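Side-chain contacts in flap endonuclease 1 (Desulfurococcus amylolyticus, PDB 3ORY), which probably cleaves 5' flaps from branched DNA during replication and repair, as a structure-specific nuclease of the FEN1/XPG family: residues T142-M145 / V146-K150; E168-A171 / A172-V175. All coordinates share one frame; numbering follows the deposited sequence.

Contact 1 (142-150) comes first along the chain and contact 2 (168-175) follows it. Their centres are about 21 Å apart and their nearest atoms about 12 Å apart, so the two do not touch. Each is a local contact within one helix: 143-156 for contact 1, 167-176 for contact 2. Strand 160-162 lies between these helices in the chain and pairs with strand 88-93 of the central mixed sheet. Both helices pack against strand 88-93, through different residues. Contact 1 is the capped, partly buried start of its helix. Contact 2 is more buried, and its Glu168 lies in a cluster of acidic residues.

Contact 1: residues T142-M145 / V146-K150; sequences TEEM and VRDAK
Val146 N donates to Thr142 O at 3.1 Å and closes the first turn of helix 143-156. This start is a capping box: N-cap Thr142 OG1 accepts from Met145 N at 3.2 Å. Thr142 N in turn makes a weak bond to Met145 SD, 3.5 Å long. Val146 CG2 packs against Thr142 O. The buried Val146 side chain also meets Tyr43, Phe93 and Pro98. These contacts join the helix start to helix 42-52, strand 88-93 and the loop at Pro98.

Arg147 N bonds to Glu143 O. The arginine chain bends at chi3 (-57°), bringing the guanidinium back along the helix toward Glu143. Glu143 O lies over one face of that group, offset toward its rim. Glu143 bends too, at chi2 (57°), and the two side chains cross at about a right angle. Glu143 OE2 stands 3.4 Å from Arg147 NH2, well out of the guanidinium plane. The salt bridge is therefore purely electrostatic, with no N-H aimed at the oxygen.

Asp148 N bonds to Glu144 O. The Asp148 side chain runs beside that of Glu144 in the same direction, with Glu144 CG 4.0 Å from Asp148 OD2. The carboxylates come close as well, Glu144 OE2 to Asp148 OD2 being 4.5 Å. This like-charge pair is probably mildly unfavourable and may raise the affinity of either group for a proton.

Ala149 N bonds to Met145 O, and Ala149 CB packs on the same oxygen. Ala149 also meets Leu46 and Leu75, on helices 42-52 and 70-84. Lys150 stretches out fully and bonds through NZ to Gln162 OE1. One water completes the link to the helix start: it donates to Glu143 OE2 at 2.8 Å and accepts from Lys150 NZ at 3.1 Å.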
loop_
_atom_site.group_PDB
_atom_site.type_symbol
_atom_site.label_atom_id
_atom_site.label_comp_id
_atom_site.label_asym_id
_atom_site.label_seq_id
_atom_site.Cartn_x
_atom_site.Cartn_y
_atom_site.Cartn_z
ATOM N N THR A 142 -13.409 4.691 2.874
ATOM C CA THR A 142 -14.490 5.382 2.171
ATOM C C THR A 142 -13.980 6.633 1.461
ATOM O O THR A 142 -12.894 7.132 1.755
ATOM C CB THR A 142 -15.602 5.834 3.125
ATOM O OG1 THR A 142 -15.132 6.962 3.869
ATOM C CG2 THR A 142 -16.026 4.702 4.082
ATOM N N GLU A 143 -14.782 7.135 0.533
ATOM C CA GLU A 143 -14.475 8.373 -0.177
ATOM C C GLU A 143 -14.281 9.573 0.774
ATOM O O GLU A 143 -13.387 10.385 0.563
ATOM C CB GLU A 143 -15.549 8.632 -1.257
ATOM C CG GLU A 143 -15.394 9.936 -2.068
ATOM C CD GLU A 143 -14.053 10.071 -2.792
ATOM O OE1 GLU A 143 -13.356 9.050 -3.053
ATOM O OE2 GLU A 143 -13.693 11.232 -3.090
ATOM N N GLU A 144 -15.097 9.669 1.828
ATOM C CA GLU A 144 -14.936 10.733 2.828
ATOM C C GLU A 144 -13.573 10.661 3.532
ATOM O O GLU A 144 -12.935 11.695 3.762
ATOM C CB GLU A 144 -16.093 10.730 3.859
ATOM C CG GLU A 144 -15.871 11.659 5.080
ATOM C CD GLU A 144 -17.046 11.682 6.073
ATOM O OE1 GLU A 144 -17.870 10.740 6.084
ATOM O OE2 GLU A 144 -17.147 12.651 6.857
ATOM N N MET A 145 -13.115 9.451 3.853
ATOM C CA MET A 145 -11.795 9.281 4.468
ATOM C C MET A 145 -10.669 9.694 3.505
ATOM O O MET A 145 -9.668 10.282 3.926
ATOM C CB MET A 145 -11.595 7.845 4.941
ATOM C CG MET A 145 -12.555 7.439 6.068
ATOM S SD MET A 145 -12.817 5.647 6.174
ATOM C CE MET A 145 -11.189 5.113 6.616
ATOM N N VAL A 146 -10.857 9.401 2.214
ATOM C CA VAL A 146 -9.908 9.830 1.180
ATOM C C VAL A 146 -9.877 11.365 1.086
ATOM O O VAL A 146 -8.807 11.974 1.045
ATOM C CB VAL A 146 -10.223 9.174 -0.194
ATOM C CG1 VAL A 146 -9.359 9.785 -1.314
ATOM C CG2 VAL A 146 -10.012 7.648 -0.109
ATOM N N ARG A 147 -11.058 11.977 1.053
ATOM C CA ARG A 147 -11.170 13.434 1.067
ATOM C C ARG A 147 -10.420 14.039 2.255
ATOM O O ARG A 147 -9.653 14.980 2.080
ATOM C CB ARG A 147 -12.650 13.841 1.102
ATOM C CG ARG A 147 -12.936 15.337 1.176
ATOM C CD ARG A 147 -14.410 15.626 0.795
ATOM N NE ARG A 147 -14.729 15.112 -0.549
ATOM C CZ ARG A 147 -15.564 14.101 -0.809
ATOM N NH1 ARG A 147 -16.207 13.480 0.181
ATOM N NH2 ARG A 147 -15.767 13.717 -2.069
ATOM N N ASP A 148 -10.643 13.503 3.455
ATOM C CA ASP A 148 -9.956 14.002 4.655
ATOM C C ASP A 148 -8.445 13.827 4.578
ATOM O O ASP A 148 -7.693 14.711 4.995
ATOM C CB ASP A 148 -10.518 13.347 5.927
ATOM C CG ASP A 148 -11.960 13.773 6.211
ATOM O OD1 ASP A 148 -12.393 14.817 5.668
ATOM O OD2 ASP A 148 -12.667 13.056 6.949
ATOM N N ALA A 149 -8.007 12.696 4.022
ATOM C CA ALA A 149 -6.585 12.427 3.828
ATOM C C ALA A 149 -5.945 13.469 2.912
ATOM O O ALA A 149 -4.855 13.973 3.203
ATOM C CB ALA A 149 -6.369 11.011 3.261
ATOM N N LYS A 150 -6.629 13.788 1.813
ATOM C CA LYS A 150 -6.164 14.825 0.893
ATOM C C LYS A 150 -6.091 16.186 1.606
ATOM O O LYS A 150 -5.099 16.894 1.467
ATOM C CB LYS A 150 -7.058 14.911 -0.347
ATOM C CG LYS A 150 -6.918 13.718 -1.303
ATOM C CD LYS A 150 -8.019 13.722 -2.369
ATOM C CE LYS A 150 -7.808 12.549 -3.323
ATOM N NZ LYS A 150 -8.902 12.473 -4.339
HETATM O O HOH W 1 -11.404 12.659 -2.514
#

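Contact 2: residues E168-A171 / A172-V175; sequences EAQA and AYIV
Gln170 and Ile174 meet one turn apart on helix 167-176, part of the XPG I-region. The glutamine CG is anti to the backbone N, and the chain then bends at chi2 (65°). This turns the amide forward, toward the next turn, and Gln170 NE2 rests 3.7 Å from Ile174 CG1. The two side chains cross obliquely. Gln170 NE2 also comes to the edge of the Tyr173 ring, near its plane, 4.1 Å from Tyr173 CD2. These are packing contacts, and the amide finds its polar partners elsewhere. OE1 accepts from Thr303 N, and NE2 is also hydrogen-bonded outside the two segments. Tyr173 OH bonds to Asp304 OD1, so two successive residues of one loop are held by this face of the helix.

The backbone is satisfied in regular helical fashion. Ala172 N bonds to Glu168 O at 3.1 Å, and Tyr173 N to Ala169 O at 3.0 Å. Ile174 N donates to Gln170 O at 2.9 Å, and Val175 N to Ala171 O at 3.2 Å. Hydrocarbon shields two of these acceptors: Ile174 CG1 lies 3.3 Å from Gln170 O, and Val175 CG2 packs 3.4 Å from Ala171 O. Ala171, Ile174 and Val175 also press on Val39, seating the helix against strand 37-41 of the central sheet.

The CB of Glu168 points away from residues 172-175, and its carboxylate finds its partners elsewhere. OE2 bonds to Ser185 OG and lies close to Asp41, Asp187 and a phosphate ion, the last probably from the crystallisation liquor. Such a carboxylate cluster is consistent with the metal-binding active site of FEN1 relatives. The chemistry implies a division of labour: the backbone bonds hold the turn, Gln170 and Tyr173 fasten a loop, and Glu168 faces the acidic cluster.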
loop_
_atom_site.group_PDB
_atom_site.type_symbol
_atom_site.label_atom_id
_atom_site.label_comp_id
_atom_site.label_asym_id
_atom_site.label_seq_id
_atom_site.Cartn_x
_atom_site.Cartn_y
_atom_site.Cartn_z
ATOM N N GLU A 168 -1.711 2.996 -8.577
ATOM C CA GLU A 168 -0.458 2.240 -8.748
ATOM C C GLU A 168 0.168 2.442 -10.126
ATOM O O GLU A 168 1.398 2.478 -10.250
ATOM C CB GLU A 168 -0.681 0.740 -8.490
ATOM C CG GLU A 168 -1.156 0.409 -7.058
ATOM C CD GLU A 168 -0.027 0.455 -6.006
ATOM O OE1 GLU A 168 1.153 0.673 -6.363
ATOM O OE2 GLU A 168 -0.334 0.284 -4.804
ATOM N N ALA A 169 -0.678 2.564 -11.152
ATOM C CA ALA A 169 -0.222 2.835 -12.534
ATOM C C ALA A 169 0.385 4.227 -12.686
ATOM O O ALA A 169 1.407 4.398 -13.351
ATOM C CB ALA A 169 -1.404 2.679 -13.516
ATOM N N GLN A 170 -0.284 5.226 -12.108
ATOM C CA GLN A 170 0.231 6.594 -12.104
ATOM C C GLN A 170 1.536 6.697 -11.324
ATOM O O GLN A 170 2.458 7.399 -11.756
ATOM C CB GLN A 170 -0.802 7.585 -11.545
ATOM C CG GLN A 170 -0.365 9.060 -11.634
ATOM C CD GLN A 170 -0.225 9.554 -13.062
ATOM O OE1 GLN A 170 -0.990 9.158 -13.944
ATOM N NE2 GLN A 170 0.754 10.429 -13.299
ATOM N N ALA A 171 1.617 5.999 -10.190
ATOM C CA ALA A 171 2.869 5.930 -9.417
ATOM C C ALA A 171 4.009 5.402 -10.294
ATOM O O ALA A 171 5.068 6.032 -10.382
ATOM C CB ALA A 171 2.700 5.052 -8.159
ATOM N N ALA A 172 3.778 4.261 -10.954
ATOM C CA ALA A 172 4.761 3.676 -11.879
ATOM C C ALA A 172 5.182 4.660 -12.965
ATOM O O ALA A 172 6.369 4.765 -13.291
ATOM C CB ALA A 172 4.210 2.391 -12.517
ATOM N N TYR A 173 4.203 5.371 -13.532
ATOM C CA TYR A 173 4.472 6.329 -14.608
ATOM C C TYR A 173 5.325 7.519 -14.153
ATOM O O TYR A 173 6.214 7.968 -14.880
ATOM C CB TYR A 173 3.168 6.823 -15.240
ATOM C CG TYR A 173 3.377 7.719 -16.450
ATOM C CD1 TYR A 173 3.835 7.194 -17.671
ATOM C CD2 TYR A 173 3.110 9.086 -16.379
ATOM C CE1 TYR A 173 4.024 8.023 -18.793
ATOM C CE2 TYR A 173 3.297 9.924 -17.494
ATOM C CZ TYR A 173 3.758 9.389 -18.684
ATOM O OH TYR A 173 3.933 10.223 -19.763
ATOM N N ILE A 174 5.042 8.040 -12.961
ATOM C CA ILE A 174 5.863 9.102 -12.376
ATOM C C ILE A 174 7.341 8.669 -12.238
ATOM O O ILE A 174 8.269 9.445 -12.544
ATOM C CB ILE A 174 5.259 9.593 -11.025
ATOM C CG1 ILE A 174 3.916 10.297 -11.289
ATOM C CG2 ILE A 174 6.219 10.531 -10.283
ATOM C CD1 ILE A 174 3.038 10.502 -10.019
ATOM N N VAL A 175 7.562 7.434 -11.803
ATOM C CA VAL A 175 8.928 6.908 -11.725
ATOM C C VAL A 175 9.543 6.743 -13.126
ATOM O O VAL A 175 10.703 7.103 -13.329
ATOM C CB VAL A 175 9.010 5.583 -10.931
ATOM C CG1 VAL A 175 10.473 5.147 -10.773
ATOM C CG2 VAL A 175 8.378 5.744 -9.545
#